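Local atomic coordinates of hypothetical protein ST2348 (Sulfolobus tokodaii, PDB entry 2EF7), a protein that is of unknown function but carries a pair of CBS domains, modules that in many relatives bind adenine nucleotides and regulate partner domains. Residues I15-A27 against A58-F72. Numbering follows the deposited sequence.
Sequences ISVTKDAKLNDIA and AIGKGKSLETKAEEF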
# COMPACT_ATOMS: atom_id res chain seq x y z
N ILE A 15 -6.61 -22.63 -1.82
CA ILE A 15 -7.18 -23.79 -1.16
C ILE A 15 -8.70 -23.78 -1.23
O ILE A 15 -9.33 -22.76 -0.96
CB ILE A 15 -6.77 -23.84 0.32
CG1 ILE A 15 -5.24 -23.86 0.43
CG2 ILE A 15 -7.39 -25.05 0.99
CD1 ILE A 15 -4.60 -25.06 -0.24
N SER A 16 -9.27 -24.93 -1.59
CA SER A 16 -10.72 -25.06 -1.68
C SER A 16 -11.20 -26.31 -0.95
O SER A 16 -10.43 -27.23 -0.72
CB SER A 16 -11.14 -25.16 -3.14
OG SER A 16 -10.71 -26.39 -3.70
N VAL A 17 -12.48 -26.32 -0.61
CA VAL A 17 -13.10 -27.47 0.06
C VAL A 17 -14.41 -27.69 -0.67
O VAL A 17 -14.98 -26.73 -1.21
CB VAL A 17 -13.38 -27.20 1.57
CG1 VAL A 17 -12.07 -26.89 2.29
CG2 VAL A 17 -14.38 -26.05 1.73
N THR A 18 -14.90 -28.92 -0.69
CA THR A 18 -16.14 -29.21 -1.38
C THR A 18 -17.32 -28.68 -0.57
O THR A 18 -17.22 -28.50 0.64
CB THR A 18 -16.33 -30.72 -1.62
OG1 THR A 18 -16.54 -31.37 -0.37
CG2 THR A 18 -15.09 -31.30 -2.26
N LYS A 19 -18.44 -28.45 -1.25
CA LYS A 19 -19.63 -27.91 -0.60
C LYS A 19 -20.22 -28.76 0.52
O LYS A 19 -21.07 -28.28 1.27
CB LYS A 19 -20.70 -27.59 -1.64
CG LYS A 19 -21.25 -28.79 -2.38
CD LYS A 19 -22.44 -28.36 -3.25
CE LYS A 19 -23.01 -29.53 -4.03
NZ LYS A 19 -24.23 -29.15 -4.79
N ASP A 20 -19.80 -30.01 0.65
CA ASP A 20 -20.33 -30.84 1.73
C ASP A 20 -19.26 -31.15 2.79
O ASP A 20 -19.47 -31.99 3.67
CB ASP A 20 -20.92 -32.13 1.17
CG ASP A 20 -19.88 -33.09 0.65
OD1 ASP A 20 -18.84 -32.62 0.13
OD2 ASP A 20 -20.10 -34.31 0.76
N ALA A 21 -18.12 -30.47 2.71
CA ALA A 21 -17.03 -30.65 3.67
C ALA A 21 -17.55 -30.21 5.03
O ALA A 21 -18.32 -29.25 5.12
CB ALA A 21 -15.84 -29.81 3.27
N LYS A 22 -17.15 -30.90 6.10
CA LYS A 22 -17.63 -30.56 7.44
C LYS A 22 -16.84 -29.42 8.08
O LYS A 22 -15.65 -29.27 7.84
CB LYS A 22 -17.58 -31.79 8.35
CG LYS A 22 -18.42 -32.96 7.85
CD LYS A 22 -18.14 -34.21 8.68
CE LYS A 22 -18.87 -35.43 8.15
NZ LYS A 22 -20.35 -35.29 8.28
N LEU A 23 -17.52 -28.64 8.91
CA LEU A 23 -16.89 -27.50 9.56
C LEU A 23 -15.56 -27.87 10.21
O LEU A 23 -14.56 -27.20 9.98
CB LEU A 23 -17.84 -26.89 10.60
CG LEU A 23 -17.36 -25.63 11.34
CD1 LEU A 23 -18.56 -24.84 11.83
CD2 LEU A 23 -16.47 -26.01 12.51
N ASN A 24 -15.54 -28.94 11.00
CA ASN A 24 -14.28 -29.29 11.66
C ASN A 24 -13.16 -29.64 10.69
O ASN A 24 -12.00 -29.31 10.96
CB ASN A 24 -14.49 -30.43 12.67
CG ASN A 24 -14.83 -31.74 12.02
OD1 ASN A 24 -15.80 -31.84 11.27
ND2 ASN A 24 -14.03 -32.76 12.30
N ASP A 25 -13.48 -30.29 9.57
CA ASP A 25 -12.42 -30.62 8.61
C ASP A 25 -11.91 -29.36 7.93
O ASP A 25 -10.71 -29.22 7.67
CB ASP A 25 -12.92 -31.62 7.56
CG ASP A 25 -13.26 -32.97 8.15
OD1 ASP A 25 -12.55 -33.39 9.09
OD2 ASP A 25 -14.22 -33.62 7.69
N ILE A 26 -12.82 -28.43 7.67
CA ILE A 26 -12.45 -27.17 7.03
C ILE A 26 -11.55 -26.38 7.98
O ILE A 26 -10.54 -25.81 7.56
CB ILE A 26 -13.69 -26.33 6.70
CG1 ILE A 26 -14.58 -27.08 5.70
CG2 ILE A 26 -13.27 -24.97 6.15
CD1 ILE A 26 -16.00 -26.51 5.59
N ALA A 27 -11.92 -26.34 9.26
CA ALA A 27 -11.13 -25.60 10.23
C ALA A 27 -9.75 -26.24 10.29
O ALA A 27 -8.75 -25.56 10.45
CB ALA A 27 -11.79 -25.63 11.61
N ALA A 58 -20.94 -19.36 12.59
CA ALA A 58 -21.73 -20.59 12.61
C ALA A 58 -21.72 -21.24 13.99
O ALA A 58 -22.74 -21.76 14.45
CB ALA A 58 -21.22 -21.56 11.57
N ILE A 59 -20.56 -21.21 14.65
CA ILE A 59 -20.45 -21.79 15.99
C ILE A 59 -21.27 -20.95 16.95
O ILE A 59 -22.00 -21.50 17.78
CB ILE A 59 -18.98 -21.83 16.44
CG1 ILE A 59 -18.23 -22.80 15.54
CG2 ILE A 59 -18.88 -22.28 17.91
CD1 ILE A 59 -16.75 -22.76 15.73
N GLY A 60 -21.17 -19.64 16.82
CA GLY A 60 -21.93 -18.75 17.68
C GLY A 60 -23.43 -18.92 17.48
O GLY A 60 -24.22 -18.47 18.30
N LYS A 61 -23.82 -19.57 16.38
CA LYS A 61 -25.23 -19.79 16.10
C LYS A 61 -25.61 -21.23 16.47
O LYS A 61 -26.66 -21.71 16.08
CB LYS A 61 -25.53 -19.55 14.62
CG LYS A 61 -25.15 -18.17 14.09
CD LYS A 61 -25.94 -17.06 14.74
CE LYS A 61 -25.61 -15.71 14.12
NZ LYS A 61 -26.36 -14.61 14.79
N GLY A 62 -24.73 -21.90 17.20
CA GLY A 62 -25.01 -23.26 17.64
C GLY A 62 -24.84 -24.41 16.67
O GLY A 62 -25.26 -25.53 16.97
N LYS A 63 -24.23 -24.17 15.52
CA LYS A 63 -24.01 -25.23 14.53
C LYS A 63 -22.98 -26.21 15.07
O LYS A 63 -22.05 -25.81 15.78
CB LYS A 63 -23.53 -24.63 13.21
CG LYS A 63 -24.50 -23.64 12.59
CD LYS A 63 -25.48 -24.30 11.64
CE LYS A 63 -26.35 -25.33 12.33
NZ LYS A 63 -27.17 -26.07 11.34
N SER A 64 -23.14 -27.48 14.72
CA SER A 64 -22.21 -28.51 15.18
C SER A 64 -20.98 -28.59 14.29
O SER A 64 -20.89 -27.94 13.25
CB SER A 64 -22.89 -29.88 15.20
OG SER A 64 -23.05 -30.39 13.89
N LEU A 65 -20.04 -29.43 14.72
CA LEU A 65 -18.79 -29.63 14.00
C LEU A 65 -18.98 -30.36 12.67
O LEU A 65 -18.08 -30.37 11.83
CB LEU A 65 -17.80 -30.42 14.87
CG LEU A 65 -17.38 -29.85 16.23
CD1 LEU A 65 -16.36 -30.80 16.87
CD2 LEU A 65 -16.78 -28.46 16.06
N GLU A 66 -20.14 -30.99 12.49
CA GLU A 66 -20.41 -31.72 11.25
C GLU A 66 -21.12 -30.87 10.19
O GLU A 66 -21.37 -31.33 9.07
CB GLU A 66 -21.26 -32.97 11.54
CG GLU A 66 -20.57 -34.05 12.35
CD GLU A 66 -20.58 -33.77 13.84
OE1 GLU A 66 -21.67 -33.53 14.40
OE2 GLU A 66 -19.49 -33.80 14.46
N THR A 67 -21.43 -29.62 10.52
CA THR A 67 -22.13 -28.75 9.59
C THR A 67 -21.39 -28.65 8.24
O THR A 67 -20.19 -28.41 8.19
CB THR A 67 -22.29 -27.34 10.21
OG1 THR A 67 -22.87 -27.47 11.52
CG2 THR A 67 -23.21 -26.48 9.34
N LYS A 68 -22.12 -28.87 7.16
CA LYS A 68 -21.53 -28.82 5.82
C LYS A 68 -21.19 -27.40 5.38
O LYS A 68 -21.85 -26.44 5.76
CB LYS A 68 -22.48 -29.48 4.80
CG LYS A 68 -22.74 -30.98 5.06
CD LYS A 68 -23.58 -31.61 3.95
CE LYS A 68 -24.89 -30.85 3.75
NZ LYS A 68 -25.61 -31.22 2.49
N ALA A 69 -20.16 -27.29 4.56
CA ALA A 69 -19.70 -26.01 4.05
C ALA A 69 -20.81 -25.14 3.48
O ALA A 69 -20.96 -23.98 3.86
CB ALA A 69 -18.61 -26.23 2.99
N GLU A 70 -21.61 -25.70 2.57
CA GLU A 70 -22.67 -24.92 1.94
C GLU A 70 -23.69 -24.33 2.92
O GLU A 70 -24.41 -23.40 2.56
CB GLU A 70 -23.39 -25.77 0.88
CG GLU A 70 -24.21 -26.92 1.43
CD GLU A 70 -24.66 -27.88 0.34
OE1 GLU A 70 -25.04 -27.41 -0.76
OE2 GLU A 70 -24.64 -29.11 0.58
N GLU A 71 -23.75 -24.85 4.14
CA GLU A 71 -24.72 -24.34 5.11
C GLU A 71 -24.29 -23.08 5.86
O GLU A 71 -25.13 -22.43 6.47
CB GLU A 71 -25.05 -25.41 6.16
CG GLU A 71 -25.58 -26.72 5.62
CD GLU A 71 -26.01 -27.66 6.74
OE1 GLU A 71 -27.01 -27.35 7.41
OE2 GLU A 71 -25.34 -28.70 6.95
N PHE A 72 -23.01 -22.73 5.82
CA PHE A 72 -22.56 -21.55 6.54
C PHE A 72 -21.58 -20.66 5.81
O PHE A 72 -21.12 -19.65 6.34
CB PHE A 72 -21.98 -21.95 7.91
CG PHE A 72 -20.68 -22.69 7.84
CD1 PHE A 72 -19.47 -22.02 8.04
CD2 PHE A 72 -20.65 -24.07 7.61
CE1 PHE A 72 -18.25 -22.72 8.04
CE2 PHE A 72 -19.45 -24.78 7.60
CZ PHE A 72 -18.25 -24.11 7.81
O HOH W 1 -22.22 -33.30 7.64
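Leu-23 N donates to Thr-67 O at 2.8 Å, and Ala-69 N donates to Ala-21 O. These two bonds make a single beta bridge between Lys-22 and Lys-68, which holds two loops of this CBS-domain protein together. Two more bonds flank the bridge. Asn-24 N donates to Leu-65 O, and Glu-70 N reaches Lys-19 O. The first turn of helix 23-33 therefore gives two of its N-H groups to the 58-72 segment. The buried Leu-23 side chain packs against Phe-72, with Ala-58 and Ile-59 also near CD1. With CG anti to the backbone N (chi1 -177°), its CD1 lies over one face of the Phe-72 ring, offset toward the rim. Ile-26 CD1 touches Ala-69 CB at 3.7 Å and also meets Phe-72 CZ. Ile-50 of strand 45-51 packs on all three of Ile-26, Ala-69 and Phe-72. Lys-68 runs its CG and CD past Asp-20, with CD 3.9 Å from Asp-20 CB. Its NZ forms a salt bridge with Glu-70 OE2 at 3.0 Å, within 58-72. A serine in its place would probably leave the Glu-70 carboxylate without this partner and uncover Asp-20 CB. Lys-19 NZ forms a salt bridge with Asp-42, at the end of strand 37-42. Residues Ser-64 to Thr-67 form a type I turn. Ser-64 O accepts from both Thr-67 N and Thr-67 OG1, which reach it from the same face of its carbonyl plane; the OG1 bond is 2.7 Å.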